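Iron transport multicopper oxidase FET3 (Saccharomyces cerevisiae, PDB 1ZPU) oxidises ferrous to ferric iron with four copper ions per chain, coupling this to the reduction of oxygen to water for high-affinity iron uptake in yeast. Local coordinates at residues 141-146 against 166-171; 198-203 against 258-263; 254-259 against 268-273. All blocks are in the same frame, centred on the assembly; numbering follows the deposited sequence.

Contact 1: 141-146 against 166-171; sequences EWYHDL and IPQNLI. With MAN (alpha-D-mannopyranose), chain H.
Gln168 reaches across to His144 in two ways at once. Its OE1 accepts the bond from His144 N at 3.0 Å, in the plane of the amide carbonyl and on a lone pair, while its CG sits 3.8 Å from the centroid of the His144 ring, over the middle of one face in a CH-pi contact. A bend in the glutamine chain (chi2 61°) brings the amide back to the backbone, where it stands 81° from the imidazole plane; NE2 then bonds Ile166 O, so both ends of the amide are held. His144 NE2 is hydrogen-bonded to Asp17.

The backbone of Trp142 carries the pairing. Trp142 N donates to Asn169 O at 2.7 Å. Trp142 O takes Gln168 N, also at 2.7 Å, together with a weak bond from Asn169 N. Two residues thus face one, a classic beta bulge, at the point where the antiparallel edge strand 169-172 joins strand 133-142 in the second cupredoxin domain. Trp142 CB meets Ile171 CG2 at 3.9 Å, and Ile171 CD1 approaches the indole obliquely at CE3.

Glu141 lies on the other face of the sheet. Its CG packs on Pro167 CB at 3.7 Å, and its carboxylate turns to the backbone amides of Gly197, Phe198 and Val199. Tyr143 receives Pro167 CA over one ring face, 3.7 Å from the centroid, and its OH is hydrogen-bonded to Pro165 O. A glycan mannose lies against Asn169, whose ND2 donates to the sugar O2.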
loop_
_atom_site.group_PDB
_atom_site.type_symbol
_atom_site.label_atom_id
_atom_site.label_comp_id
_atom_site.label_asym_id
_atom_site.label_seq_id
_atom_site.Cartn_x
_atom_site.Cartn_y
_atom_site.Cartn_z
ATOM N N GLU A 141 -3.675 -6.623 10.972
ATOM C CA GLU A 141 -3.106 -7.373 12.103
ATOM C C GLU A 141 -2.741 -6.372 13.196
ATOM O O GLU A 141 -2.675 -5.170 12.931
ATOM C CB GLU A 141 -1.890 -8.213 11.700
ATOM C CG GLU A 141 -0.585 -7.419 11.500
ATOM C CD GLU A 141 -0.573 -6.607 10.213
ATOM O OE1 GLU A 141 -0.336 -7.214 9.131
ATOM O OE2 GLU A 141 -0.813 -5.365 10.295
ATOM N N TRP A 142 -2.506 -6.866 14.409
ATOM C CA TRP A 142 -2.168 -5.995 15.524
ATOM C C TRP A 142 -0.958 -6.521 16.338
ATOM O O TRP A 142 -0.871 -7.721 16.652
ATOM C CB TRP A 142 -3.405 -5.803 16.403
ATOM C CG TRP A 142 -3.228 -4.775 17.441
ATOM C CD1 TRP A 142 -3.204 -4.963 18.788
ATOM C CD2 TRP A 142 -3.036 -3.385 17.227
ATOM N NE1 TRP A 142 -3.011 -3.770 19.439
ATOM C CE2 TRP A 142 -2.895 -2.782 18.501
ATOM C CE3 TRP A 142 -2.951 -2.585 16.085
ATOM C CZ2 TRP A 142 -2.687 -1.424 18.661
ATOM C CZ3 TRP A 142 -2.740 -1.216 16.255
ATOM C CH2 TRP A 142 -2.613 -0.660 17.535
ATOM N N TYR A 143 -0.028 -5.620 16.649
ATOM C CA TYR A 143 1.152 -5.928 17.467
ATOM C C TYR A 143 0.971 -5.349 18.845
ATOM O O TYR A 143 0.271 -4.357 19.016
ATOM C CB TYR A 143 2.432 -5.351 16.843
ATOM C CG TYR A 143 2.918 -6.088 15.610
ATOM C CD1 TYR A 143 2.368 -5.830 14.365
ATOM C CD2 TYR A 143 3.920 -7.043 15.692
ATOM C CE1 TYR A 143 2.797 -6.496 13.231
ATOM C CE2 TYR A 143 4.364 -7.723 14.557
ATOM C CZ TYR A 143 3.789 -7.437 13.330
ATOM O OH TYR A 143 4.207 -8.082 12.190
ATOM N N HIS A 144 1.607 -5.972 19.828
ATOM C CA HIS A 144 1.573 -5.502 21.210
ATOM C C HIS A 144 2.722 -4.577 21.540
ATOM O O HIS A 144 2.715 -3.916 22.565
ATOM C CB HIS A 144 1.616 -6.696 22.138
ATOM C CG HIS A 144 0.295 -7.369 22.278
ATOM N ND1 HIS A 144 -0.008 -8.205 23.334
ATOM C CD2 HIS A 144 -0.822 -7.288 21.520
ATOM C CE1 HIS A 144 -1.252 -8.628 23.203
ATOM N NE2 HIS A 144 -1.764 -8.089 22.111
ATOM N N ASP A 145 3.727 -4.559 20.681
ATOM C CA ASP A 145 4.831 -3.649 20.827
ATOM C C ASP A 145 4.810 -2.661 19.675
ATOM O O ASP A 145 4.396 -2.998 18.570
ATOM C CB ASP A 145 6.150 -4.421 20.845
ATOM C CG ASP A 145 6.259 -5.378 22.037
ATOM O OD1 ASP A 145 6.825 -4.987 23.102
ATOM O OD2 ASP A 145 5.774 -6.526 21.904
ATOM N N LEU A 146 5.261 -1.442 19.941
ATOM C CA LEU A 146 5.382 -0.408 18.923
ATOM C C LEU A 146 6.431 -0.788 17.895
ATOM O O LEU A 146 7.376 -1.516 18.188
ATOM C CB LEU A 146 5.779 0.917 19.555
ATOM C CG LEU A 146 4.853 1.567 20.576
ATOM C CD1 LEU A 146 5.076 0.980 21.977
ATOM C CD2 LEU A 146 5.183 3.027 20.577
ATOM N N ILE A 166 6.324 -11.296 14.403
ATOM C CA ILE A 166 5.020 -11.933 14.344
ATOM C C ILE A 166 3.986 -11.164 15.158
ATOM O O ILE A 166 4.226 -10.871 16.330
ATOM C CB ILE A 166 5.156 -13.391 14.801
ATOM C CG1 ILE A 166 6.001 -14.139 13.769
ATOM C CG2 ILE A 166 3.800 -14.060 14.946
ATOM C CD1 ILE A 166 6.939 -15.110 14.371
ATOM N N PRO A 167 2.838 -10.824 14.529
ATOM C CA PRO A 167 1.763 -10.042 15.157
ATOM C C PRO A 167 1.004 -10.864 16.194
ATOM O O PRO A 167 1.162 -12.077 16.239
ATOM C CB PRO A 167 0.849 -9.695 13.986
ATOM C CG PRO A 167 1.150 -10.649 12.932
ATOM C CD PRO A 167 2.515 -11.213 13.148
ATOM N N GLN A 168 0.188 -10.217 17.022
ATOM C CA GLN A 168 -0.448 -10.916 18.121
ATOM C C GLN A 168 -1.881 -11.302 17.847
ATOM O O GLN A 168 -2.381 -12.242 18.453
ATOM C CB GLN A 168 -0.333 -10.111 19.408
ATOM C CG GLN A 168 1.002 -10.321 20.144
ATOM C CD GLN A 168 2.206 -9.907 19.302
ATOM O OE1 GLN A 168 2.529 -8.727 19.193
ATOM N NE2 GLN A 168 2.859 -10.884 18.689
ATOM N N ASN A 169 -2.531 -10.586 16.929
ATOM C CA ASN A 169 -3.926 -10.826 16.583
ATOM C C ASN A 169 -4.342 -10.162 15.290
ATOM O O ASN A 169 -3.736 -9.181 14.861
ATOM C CB ASN A 169 -4.854 -10.300 17.685
ATOM C CG ASN A 169 -5.238 -11.367 18.683
ATOM O OD1 ASN A 169 -5.711 -12.466 18.317
ATOM N ND2 ASN A 169 -5.034 -11.062 19.957
ATOM N N LEU A 170 -5.406 -10.691 14.689
ATOM C CA LEU A 170 -6.122 -9.996 13.623
ATOM C C LEU A 170 -7.189 -9.073 14.212
ATOM O O LEU A 170 -7.868 -9.431 15.176
ATOM C CB LEU A 170 -6.781 -11.005 12.665
ATOM C CG LEU A 170 -5.823 -11.847 11.811
ATOM C CD1 LEU A 170 -6.561 -12.744 10.842
ATOM C CD2 LEU A 170 -4.865 -10.939 11.055
ATOM N N ILE A 171 -7.343 -7.894 13.624
ATOM C CA ILE A 171 -8.375 -6.958 14.035
ATOM C C ILE A 171 -9.242 -6.479 12.859
ATOM O O ILE A 171 -8.828 -6.567 11.702
ATOM C CB ILE A 171 -7.767 -5.787 14.815
ATOM C CG1 ILE A 171 -6.661 -5.107 13.994
ATOM C CG2 ILE A 171 -7.221 -6.280 16.135
ATOM C CD1 ILE A 171 -6.277 -3.778 14.516
HETATM C C1 MAN H . -4.243 -14.649 23.341
HETATM C C2 MAN H . -4.795 -14.741 21.924
HETATM C C3 MAN H . -3.676 -14.773 20.893
HETATM C C4 MAN H . -2.690 -13.643 21.157
HETATM C C5 MAN H . -2.168 -13.716 22.576
HETATM C C6 MAN H . -1.250 -12.538 22.838
HETATM O O2 MAN H . -5.577 -13.607 21.667
HETATM O O3 MAN H . -4.206 -14.614 19.595
HETATM O O4 MAN H . -1.616 -13.726 20.263
HETATM O O5 MAN H . -3.266 -13.631 23.457
HETATM O O6 MAN H . -0.910 -12.563 24.205
#

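Contact 2: 198-203 against 258-263; sequences FVSQYF and DTMLDV
Met260 SD accepts one weak hydrogen bond, from the backbone of Ser200. Ser200 N points at the sulfur nearly straight, 166° at the hydrogen, but stands 3.5 Å from Met260 SD. Ser200 OG merely lies close, 3.3 Å from Met260 SD; the hydrogen bond of this hydroxyl is to Tyr229 OH. The methionine chain runs straight out as far as the sulfur and then bends (chi3 70°), which brings CE alongside Phe198 O and Ser200 OG. Met260, whose CB points toward 198-203, has the largest surface buried by the contact.

The second half of the interface is mainly apolar. The first torsion of Phe198 (chi1 178°) sets CG opposite the backbone nitrogen and swings the ring to the 258-263 segment. Its CZ comes 3.4 Å from Met260 O, oblique to the ring, and its CE2 meets Leu261 CD2 at 3.9 Å. The same Leu261 CD2 touches Val199 CG2, also at 3.9 Å, so one methyl fills the angle between neighbouring residues; Val199 CG2 itself covers part of a Phe198 ring face.

Here the run into strand 201-205 of the second cupredoxin domain meets the connection that follows strand 250-256. That connection starts as a short 3-10 turn over 258-260, closed by Leu261 N bonding Asp258 O at 3.0 Å, and the turn presents Met260 inward.

The type 1 copper site of the third domain is close. The side chain of Met260 is about 7 Å from a bound copper, too far to be a ligand, and that of Phe198 is about 5 Å from the side chain of the copper ligand His468. Phe198 also meets Trp467 edge-to-face.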
loop_
_atom_site.group_PDB
_atom_site.type_symbol
_atom_site.label_atom_id
_atom_site.label_comp_id
_atom_site.label_asym_id
_atom_site.label_seq_id
_atom_site.Cartn_x
_atom_site.Cartn_y
_atom_site.Cartn_z
ATOM N N PHE A 198 1.528 -5.941 7.324
ATOM C CA PHE A 198 2.295 -7.143 7.053
ATOM C C PHE A 198 1.455 -8.197 6.344
ATOM O O PHE A 198 1.601 -8.429 5.162
ATOM C CB PHE A 198 2.889 -7.678 8.378
ATOM C CG PHE A 198 3.676 -8.957 8.257
ATOM C CD1 PHE A 198 4.235 -9.367 7.050
ATOM C CD2 PHE A 198 3.908 -9.731 9.389
ATOM C CE1 PHE A 198 4.993 -10.550 6.971
ATOM C CE2 PHE A 198 4.663 -10.926 9.310
ATOM C CZ PHE A 198 5.196 -11.324 8.104
ATOM N N VAL A 199 0.543 -8.792 7.084
ATOM C CA VAL A 199 -0.007 -10.092 6.753
ATOM C C VAL A 199 -1.226 -10.077 5.791
ATOM O O VAL A 199 -2.179 -9.329 5.980
ATOM C CB VAL A 199 -0.289 -10.776 8.105
ATOM C CG1 VAL A 199 -1.628 -11.486 8.143
ATOM C CG2 VAL A 199 0.858 -11.666 8.485
ATOM N N SER A 200 -1.197 -10.887 4.747
ATOM C CA SER A 200 -2.402 -11.088 3.910
ATOM C C SER A 200 -3.516 -11.783 4.698
ATOM O O SER A 200 -3.252 -12.555 5.620
ATOM C CB SER A 200 -2.089 -11.992 2.720
ATOM O OG SER A 200 -1.090 -11.479 1.861
ATOM N N GLN A 201 -4.764 -11.554 4.330
ATOM C CA GLN A 201 -5.847 -12.214 5.043
ATOM C C GLN A 201 -6.823 -12.872 4.106
ATOM O O GLN A 201 -7.098 -12.354 3.016
ATOM C CB GLN A 201 -6.606 -11.222 5.900
ATOM C CG GLN A 201 -5.776 -10.576 6.997
ATOM C CD GLN A 201 -6.645 -9.847 7.987
ATOM O OE1 GLN A 201 -7.806 -10.222 8.197
ATOM N NE2 GLN A 201 -6.113 -8.804 8.590
ATOM N N TYR A 202 -7.358 -14.013 4.521
ATOM C CA TYR A 202 -8.511 -14.566 3.833
ATOM C C TYR A 202 -9.735 -14.000 4.512
ATOM O O TYR A 202 -9.755 -13.824 5.739
ATOM C CB TYR A 202 -8.552 -16.083 3.904
ATOM C CG TYR A 202 -7.340 -16.772 3.371
ATOM C CD1 TYR A 202 -6.258 -17.027 4.207
ATOM C CD2 TYR A 202 -7.273 -17.194 2.038
ATOM C CE1 TYR A 202 -5.136 -17.672 3.741
ATOM C CE2 TYR A 202 -6.149 -17.849 1.550
ATOM C CZ TYR A 202 -5.079 -18.084 2.413
ATOM O OH TYR A 202 -3.930 -18.721 1.985
ATOM N N PHE A 203 -10.754 -13.704 3.721
ATOM C CA PHE A 203 -11.967 -13.138 4.255
ATOM C C PHE A 203 -13.179 -13.826 3.670
ATOM O O PHE A 203 -13.246 -14.035 2.453
ATOM C CB PHE A 203 -12.038 -11.654 3.937
ATOM C CG PHE A 203 -13.274 -10.994 4.449
ATOM C CD1 PHE A 203 -13.305 -10.468 5.735
ATOM C CD2 PHE A 203 -14.415 -10.907 3.649
ATOM C CE1 PHE A 203 -14.445 -9.853 6.215
ATOM C CE2 PHE A 203 -15.560 -10.307 4.114
ATOM C CZ PHE A 203 -15.585 -9.783 5.403
ATOM N N ASP A 258 -0.716 -17.694 7.128
ATOM C CA ASP A 258 0.371 -18.003 8.056
ATOM C C ASP A 258 1.649 -18.410 7.322
ATOM O O ASP A 258 2.727 -18.499 7.901
ATOM C CB ASP A 258 -0.073 -19.060 9.071
ATOM C CG ASP A 258 -0.622 -20.301 8.412
ATOM O OD1 ASP A 258 -1.675 -20.803 8.867
ATOM O OD2 ASP A 258 -0.008 -20.768 7.431
ATOM N N THR A 259 1.494 -18.660 6.034
ATOM C CA THR A 259 2.591 -18.816 5.093
ATOM C C THR A 259 3.638 -17.703 5.240
ATOM O O THR A 259 4.841 -17.943 5.141
ATOM C CB THR A 259 1.973 -18.828 3.691
ATOM O OG1 THR A 259 1.694 -20.182 3.358
ATOM C CG2 THR A 259 2.851 -18.138 2.603
ATOM N N MET A 260 3.166 -16.492 5.499
ATOM C CA MET A 260 4.022 -15.320 5.544
ATOM C C MET A 260 4.742 -15.206 6.871
ATOM O O MET A 260 5.701 -14.443 6.990
ATOM C CB MET A 260 3.199 -14.063 5.253
ATOM C CG MET A 260 2.455 -14.182 3.933
ATOM S SD MET A 260 1.406 -12.801 3.508
ATOM C CE MET A 260 2.587 -11.491 3.148
ATOM N N LEU A 261 4.281 -15.980 7.850
ATOM C CA LEU A 261 4.826 -15.941 9.197
ATOM C C LEU A 261 6.060 -16.816 9.286
ATOM O O LEU A 261 6.055 -17.937 8.786
ATOM C CB LEU A 261 3.775 -16.398 10.205
ATOM C CG LEU A 261 2.533 -15.515 10.402
ATOM C CD1 LEU A 261 1.663 -16.087 11.513
ATOM C CD2 LEU A 261 2.893 -14.059 10.713
ATOM N N ASP A 262 7.118 -16.310 9.915
ATOM C CA ASP A 262 8.346 -17.073 10.027
ATOM C C ASP A 262 8.097 -18.359 10.804
ATOM O O ASP A 262 8.461 -19.433 10.356
ATOM C CB ASP A 262 9.441 -16.252 10.694
ATOM C CG ASP A 262 10.736 -17.028 10.821
ATOM O OD1 ASP A 262 11.160 -17.311 11.976
ATOM O OD2 ASP A 262 11.316 -17.387 9.761
ATOM N N VAL A 263 7.487 -18.228 11.977
ATOM C CA VAL A 263 7.069 -19.357 12.804
ATOM C C VAL A 263 5.651 -19.066 13.289
ATOM O O VAL A 263 5.242 -17.920 13.354
ATOM C CB VAL A 263 8.027 -19.594 14.038
ATOM C CG1 VAL A 263 9.457 -19.900 13.583
ATOM C CG2 VAL A 263 8.031 -18.414 14.993
#

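Contact 3: 254-259 against 268-273; sequences QKFDDT and LQLNAT. With NAG (2-acetamido-2-deoxy-beta-D-glucopyranose), chain L; MAN (alpha-D-mannopyranose), chain H.
Asn271 carries a glycan, its ND2 covalently joined to C1 of an N-acetylglucosamine, and Lys255 runs alongside it, pointing the same way. Lys255 NZ comes 3.3 Å from Asn271 ND2, but both are donors and no hydrogen bond results. The lysine chain stays extended to CE (chi1 -168°, chi2 -175°), so that its CG packs on Asn271 CB at 3.7 Å and its CE runs beside the sugar ring oxygen.

Beneath this face the backbones pair regularly. Ala272 N bonds Gln254 O at 2.8 Å, and Gln254 N bonds Ala272 O in return. Phe256 N bonds Leu270 O at 2.9 Å. Leu270 O also sits at the edge of the Phe256 ring, while Leu268 CD2 lies over one face, offset toward the rim. Within the connection, Leu270 CD1 touches the carboxylate oxygen Asp258 OD1. Gln269 N donates to O3 of a mannose from another glycan at 2.9 Å.

Segments 254-256 and 271-273 run with axes 164° apart, and their alternating pairs identify neighbouring antiparallel strands, 250-256 and 271-277, of a cupredoxin beta sandwich with an N-glycosylation site on its surface.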
loop_
_atom_site.group_PDB
_atom_site.type_symbol
_atom_site.label_atom_id
_atom_site.label_comp_id
_atom_site.label_asym_id
_atom_site.label_seq_id
_atom_site.Cartn_x
_atom_site.Cartn_y
_atom_site.Cartn_z
ATOM N N GLN A 254 -12.193 -13.782 9.366
ATOM C CA GLN A 254 -10.896 -13.390 8.810
ATOM C C GLN A 254 -9.779 -14.350 9.286
ATOM O O GLN A 254 -9.767 -14.795 10.443
ATOM C CB GLN A 254 -10.588 -11.894 9.063
ATOM C CG GLN A 254 -10.187 -11.529 10.439
ATOM C CD GLN A 254 -10.317 -10.024 10.738
ATOM O OE1 GLN A 254 -11.196 -9.614 11.494
ATOM N NE2 GLN A 254 -9.417 -9.209 10.186
ATOM N N LYS A 255 -8.862 -14.684 8.383
ATOM C CA LYS A 255 -7.848 -15.694 8.679
ATOM C C LYS A 255 -6.466 -15.233 8.229
ATOM O O LYS A 255 -6.339 -14.664 7.144
ATOM C CB LYS A 255 -8.226 -17.001 7.968
ATOM C CG LYS A 255 -7.445 -18.213 8.406
ATOM C CD LYS A 255 -7.811 -19.426 7.572
ATOM C CE LYS A 255 -7.373 -20.724 8.231
ATOM N NZ LYS A 255 -6.121 -20.574 9.038
ATOM N N PHE A 256 -5.451 -15.468 9.065
ATOM C CA PHE A 256 -4.061 -15.180 8.717
ATOM C C PHE A 256 -3.650 -15.984 7.488
ATOM O O PHE A 256 -4.079 -17.136 7.316
ATOM C CB PHE A 256 -3.140 -15.658 9.833
ATOM C CG PHE A 256 -2.759 -14.618 10.838
ATOM C CD1 PHE A 256 -3.464 -14.491 12.024
ATOM C CD2 PHE A 256 -1.624 -13.835 10.643
ATOM C CE1 PHE A 256 -3.086 -13.562 12.960
ATOM C CE2 PHE A 256 -1.226 -12.902 11.578
ATOM C CZ PHE A 256 -1.957 -12.753 12.739
ATOM N N ASP A 257 -2.797 -15.406 6.647
ATOM C CA ASP A 257 -2.005 -16.197 5.709
ATOM C C ASP A 257 -0.700 -16.573 6.417
ATOM O O ASP A 257 0.303 -15.853 6.338
ATOM C CB ASP A 257 -1.725 -15.394 4.455
ATOM C CG ASP A 257 -0.841 -16.122 3.470
ATOM O OD1 ASP A 257 -0.630 -15.555 2.379
ATOM O OD2 ASP A 257 -0.348 -17.239 3.770
ATOM N N ASP A 258 -0.716 -17.694 7.128
ATOM C CA ASP A 258 0.371 -18.003 8.056
ATOM C C ASP A 258 1.649 -18.410 7.322
ATOM O O ASP A 258 2.727 -18.499 7.901
ATOM C CB ASP A 258 -0.073 -19.060 9.071
ATOM C CG ASP A 258 -0.622 -20.301 8.412
ATOM O OD1 ASP A 258 -1.675 -20.803 8.867
ATOM O OD2 ASP A 258 -0.008 -20.768 7.431
ATOM N N THR A 259 1.494 -18.660 6.034
ATOM C CA THR A 259 2.591 -18.816 5.093
ATOM C C THR A 259 3.638 -17.703 5.240
ATOM O O THR A 259 4.841 -17.943 5.141
ATOM C CB THR A 259 1.973 -18.828 3.691
ATOM O OG1 THR A 259 1.694 -20.182 3.358
ATOM C CG2 THR A 259 2.851 -18.138 2.603
ATOM N N LEU A 268 -1.182 -18.228 19.128
ATOM C CA LEU A 268 -1.711 -17.237 18.182
ATOM C C LEU A 268 -3.009 -17.696 17.537
ATOM O O LEU A 268 -3.040 -18.707 16.832
ATOM C CB LEU A 268 -0.699 -16.898 17.080
ATOM C CG LEU A 268 -1.186 -16.009 15.930
ATOM C CD1 LEU A 268 -1.737 -14.691 16.441
ATOM C CD2 LEU A 268 -0.072 -15.763 14.935
ATOM N N GLN A 269 -4.071 -16.931 17.780
ATOM C CA GLN A 269 -5.349 -17.162 17.116
ATOM C C GLN A 269 -5.203 -16.861 15.635
ATOM O O GLN A 269 -5.172 -15.704 15.232
ATOM C CB GLN A 269 -6.459 -16.316 17.746
ATOM C CG GLN A 269 -6.853 -16.779 19.144
ATOM C CD GLN A 269 -7.375 -18.226 19.166
ATOM O OE1 GLN A 269 -8.342 -18.564 18.465
ATOM N NE2 GLN A 269 -6.737 -19.080 19.965
ATOM N N LEU A 270 -5.071 -17.908 14.832
ATOM C CA LEU A 270 -4.854 -17.734 13.405
ATOM C C LEU A 270 -6.115 -17.254 12.708
ATOM O O LEU A 270 -6.049 -16.509 11.706
ATOM C CB LEU A 270 -4.366 -19.025 12.766
ATOM C CG LEU A 270 -2.944 -19.490 13.050
ATOM C CD1 LEU A 270 -2.657 -20.741 12.224
ATOM C CD2 LEU A 270 -1.920 -18.378 12.787
ATOM N N ASN A 271 -7.267 -17.672 13.222
ATOM C CA ASN A 271 -8.514 -17.215 12.624
ATOM C C ASN A 271 -9.463 -16.553 13.602
ATOM O O ASN A 271 -9.637 -17.021 14.694
ATOM C CB ASN A 271 -9.168 -18.276 11.702
ATOM C CG ASN A 271 -9.054 -19.678 12.224
ATOM O OD1 ASN A 271 -9.566 -19.972 13.287
ATOM N ND2 ASN A 271 -8.404 -20.565 11.464
ATOM N N ALA A 272 -10.037 -15.431 13.201
ATOM C CA ALA A 272 -10.829 -14.585 14.083
ATOM C C ALA A 272 -12.279 -14.478 13.609
ATOM O O ALA A 272 -12.540 -14.355 12.411
ATOM C CB ALA A 272 -10.219 -13.230 14.170
ATOM N N THR A 273 -13.216 -14.536 14.555
ATOM C CA THR A 273 -14.647 -14.511 14.245
ATOM C C THR A 273 -15.288 -13.192 14.663
ATOM O O THR A 273 -15.135 -12.745 15.802
ATOM C CB THR A 273 -15.445 -15.649 14.965
ATOM O OG1 THR A 273 -14.841 -16.930 14.745
ATOM C CG2 THR A 273 -16.883 -15.673 14.513
HETATM C C1 NAG L . -8.972 -21.921 11.473
HETATM C C2 NAG L . -9.129 -23.126 12.393
HETATM C C3 NAG L . -8.850 -24.471 11.711
HETATM C C4 NAG L . -9.725 -24.660 10.492
HETATM C C5 NAG L . -9.429 -23.454 9.603
HETATM C C6 NAG L . -10.269 -23.496 8.330
HETATM C C7 NAG L . -8.696 -23.217 14.791
HETATM C C8 NAG L . -10.154 -23.048 15.117
HETATM N N2 NAG L . -8.274 -22.974 13.541
HETATM O O3 NAG L . -9.142 -25.549 12.569
HETATM O O4 NAG L . -9.382 -25.907 9.915
HETATM O O5 NAG L . -9.683 -22.210 10.277
HETATM O O6 NAG L . -11.620 -23.275 8.667
HETATM O O7 NAG L . -7.939 -23.578 15.692
HETATM C C1 MAN H . -4.243 -14.649 23.341
HETATM C C2 MAN H . -4.795 -14.741 21.924
HETATM C C3 MAN H . -3.676 -14.773 20.893
HETATM C C4 MAN H . -2.690 -13.643 21.157
HETATM C C5 MAN H . -2.168 -13.716 22.576
HETATM C C6 MAN H . -1.250 -12.538 22.838
HETATM O O2 MAN H . -5.577 -13.607 21.667
HETATM O O3 MAN H . -4.206 -14.614 19.595
HETATM O O4 MAN H . -1.616 -13.726 20.263
HETATM O O5 MAN H . -3.266 -13.631 23.457
HETATM O O6 MAN H . -0.910 -12.563 24.205
#

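How the contacts relate
From the N terminus, contact 1 comes first, closing a short loop that holds helix 147-154 and bringing edge strand 169-172 onto strand 133-142. Contact 2 opens afterwards and spans a much longer, strand-rich loop. Contact 3 opens on strand 250-256, and the end of its first segment, 258-259, is where contact 2 closes; it then closes the connection to strand 271-277, so the two overlap in series. Hydrogen bonds and packing join all three: Glu141 links contacts 1 and 2, Gln254 NE2 bonds both Ile171 O and Gln201 OE1, and Phe256 packs between Leu170, Pro167 and Val199. Together they tie the two sheets of the second domain, and one mannose bridges contacts 1 and 3.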